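Local coordinates for protein DMATS type aromatic prenyltransferase (Streptomyces coelicolor, PDB 6ZS0) that probably transfers the dimethylallyl group of dimethylallyl diphosphate to C5 of the tryptophan indole, as an aromatic prenyltransferase with an ABBA-barrel fold, at residues R307-L312 against A341-E346. Sequence-based numbering, arbitrary orientation.
Sequences RALAAL and AYLSSE
Leu343 lays its isobutyl group against three residues of the helix, and its CB and its two methyls each meet a different one. Leu343 CB rests against Leu312 CD1 at 3.7 Å. Beyond the branch, Leu343 CD2 reaches Leu309 CD1 at 3.8 Å. The other methyl, Leu343 CD1, lies 4.1 Å from Ala308 CB. With CG anti to the carbonyl carbon (chi1 -55°) and chi2 near 175°, the methyls of Leu343 are spread so that one reaches Ala308 and the other Leu309. Leucine suits this place because its fork can serve two neighbours at once, whereas at Ala308 a single methyl lets the helix come close; Leu309 is long enough to bring a methyl across. Strand 338-344 belongs to the closed antiparallel sheet of the ABBA prenyltransferase barrel, and helix 303-312 is part of the outer helical layer; the axes of 307-312 and 341-344 run within 19° of parallel. Leu17 of helix 6-20 and Phe66 of the adjoining strand also touch Leu312, whose branched end meets Leu343 CB with one methyl and the Ser344 carbonyl with the other. Leu312 CD2 sits 3.6 Å from Ser344 O, buried with no hydrogen-bond partner in the model, while the serine hydroxyl, OG, bonds to Gly322 O. An alanine in place of Leu312 would remove CG and both methyls and is likely to open a gap beside Leu343 CB.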
loop_
_atom_site.group_PDB
_atom_site.type_symbol
_atom_site.label_atom_id
_atom_site.label_comp_id
_atom_site.label_asym_id
_atom_site.label_seq_id
_atom_site.Cartn_x
_atom_site.Cartn_y
_atom_site.Cartn_z
ATOM N N ARG A 307 -18.042 2.404 -7.822
ATOM C CA ARG A 307 -17.596 2.485 -9.231
ATOM C C ARG A 307 -16.170 1.934 -9.357
ATOM O O ARG A 307 -15.880 1.313 -10.389
ATOM C CB ARG A 307 -17.671 3.920 -9.746
ATOM C CG ARG A 307 -19.103 4.427 -9.829
ATOM C CD ARG A 307 -19.215 5.754 -10.553
ATOM N NE ARG A 307 -19.446 6.846 -9.615
ATOM C CZ ARG A 307 -18.679 7.930 -9.474
ATOM N NH1 ARG A 307 -17.589 8.109 -10.217
ATOM N NH2 ARG A 307 -19.022 8.843 -8.581
ATOM N N ALA A 308 -15.323 2.159 -8.346
ATOM C CA ALA A 308 -13.914 1.701 -8.361
ATOM C C ALA A 308 -13.886 0.176 -8.462
ATOM O O ALA A 308 -13.113 -0.347 -9.244
ATOM C CB ALA A 308 -13.202 2.196 -7.135
ATOM N N LEU A 309 -14.682 -0.531 -7.670
ATOM C CA LEU A 309 -14.697 -2.004 -7.748
ATOM C C LEU A 309 -15.095 -2.468 -9.153
ATOM O O LEU A 309 -14.414 -3.339 -9.679
ATOM C CB LEU A 309 -15.570 -2.607 -6.646
ATOM C CG LEU A 309 -14.748 -3.106 -5.469
ATOM C CD1 LEU A 309 -14.020 -1.936 -4.823
ATOM C CD2 LEU A 309 -15.611 -3.851 -4.460
ATOM N N ALA A 310 -16.110 -1.878 -9.776
ATOM C CA ALA A 310 -16.541 -2.281 -11.138
ATOM C C ALA A 310 -15.434 -1.971 -12.159
ATOM O O ALA A 310 -15.289 -2.747 -13.109
ATOM C CB ALA A 310 -17.864 -1.621 -11.467
ATOM N N ALA A 311 -14.653 -0.909 -11.956
ATOM C CA ALA A 311 -13.465 -0.557 -12.770
ATOM C C ALA A 311 -12.409 -1.662 -12.704
ATOM O O ALA A 311 -11.787 -1.949 -13.741
ATOM C CB ALA A 311 -12.886 0.753 -12.308
ATOM N N LEU A 312 -12.164 -2.228 -11.524
ATOM C CA LEU A 312 -11.146 -3.302 -11.340
ATOM C C LEU A 312 -11.563 -4.509 -12.166
ATOM O O LEU A 312 -10.717 -5.090 -12.849
ATOM C CB LEU A 312 -11.072 -3.742 -9.878
ATOM C CG LEU A 312 -10.394 -2.814 -8.880
ATOM C CD1 LEU A 312 -10.740 -3.261 -7.461
ATOM C CD2 LEU A 312 -8.893 -2.798 -9.079
ATOM N N ALA A 341 -8.988 2.651 0.839
ATOM C CA ALA A 341 -9.318 1.287 0.390
ATOM C C ALA A 341 -8.183 0.824 -0.495
ATOM O O ALA A 341 -7.877 1.504 -1.447
ATOM C CB ALA A 341 -10.648 1.251 -0.335
ATOM N N TYR A 342 -7.573 -0.310 -0.131
ATOM C CA TYR A 342 -6.533 -0.982 -0.936
ATOM C C TYR A 342 -7.236 -2.001 -1.814
ATOM O O TYR A 342 -7.943 -2.878 -1.267
ATOM C CB TYR A 342 -5.448 -1.565 -0.023
ATOM C CG TYR A 342 -4.704 -0.465 0.670
ATOM C CD1 TYR A 342 -5.231 0.134 1.805
ATOM C CD2 TYR A 342 -3.582 0.100 0.110
ATOM C CE1 TYR A 342 -4.613 1.211 2.412
ATOM C CE2 TYR A 342 -2.955 1.183 0.696
ATOM C CZ TYR A 342 -3.479 1.753 1.838
ATOM O OH TYR A 342 -2.861 2.837 2.407
ATOM N N LEU A 343 -7.030 -1.897 -3.121
ATOM C CA LEU A 343 -7.793 -2.641 -4.143
ATOM C C LEU A 343 -6.871 -3.592 -4.901
ATOM O O LEU A 343 -5.865 -3.138 -5.500
ATOM C CB LEU A 343 -8.470 -1.653 -5.089
ATOM C CG LEU A 343 -9.357 -0.618 -4.392
ATOM C CD1 LEU A 343 -9.897 0.418 -5.383
ATOM C CD2 LEU A 343 -10.482 -1.269 -3.616
ATOM N N SER A 344 -7.241 -4.861 -4.896
ATOM C CA SER A 344 -6.468 -5.955 -5.498
ATOM C C SER A 344 -6.629 -5.930 -7.018
ATOM O O SER A 344 -7.750 -5.834 -7.496
ATOM C CB SER A 344 -6.927 -7.283 -4.919
ATOM O OG SER A 344 -6.647 -7.348 -3.518
ATOM N N SER A 345 -5.551 -6.092 -7.770
ATOM C CA SER A 345 -5.615 -6.203 -9.240
ATOM C C SER A 345 -6.225 -7.550 -9.661
ATOM O O SER A 345 -7.008 -7.590 -10.590
ATOM C CB SER A 345 -4.253 -5.967 -9.836
ATOM O OG SER A 345 -4.247 -6.358 -11.195
ATOM N N GLU A 346 -5.855 -8.641 -9.005
ATOM C CA GLU A 346 -6.376 -10.014 -9.278
ATOM C C GLU A 346 -6.120 -10.388 -10.745
ATOM O O GLU A 346 -6.950 -11.055 -11.360
ATOM C CB GLU A 346 -7.828 -10.096 -8.781
ATOM C CG GLU A 346 -7.885 -9.991 -7.252
ATOM C CD GLU A 346 -9.121 -10.504 -6.543
ATOM O OE1 GLU A 346 -9.994 -11.039 -7.209
ATOM O OE2 GLU A 346 -9.191 -10.349 -5.307
#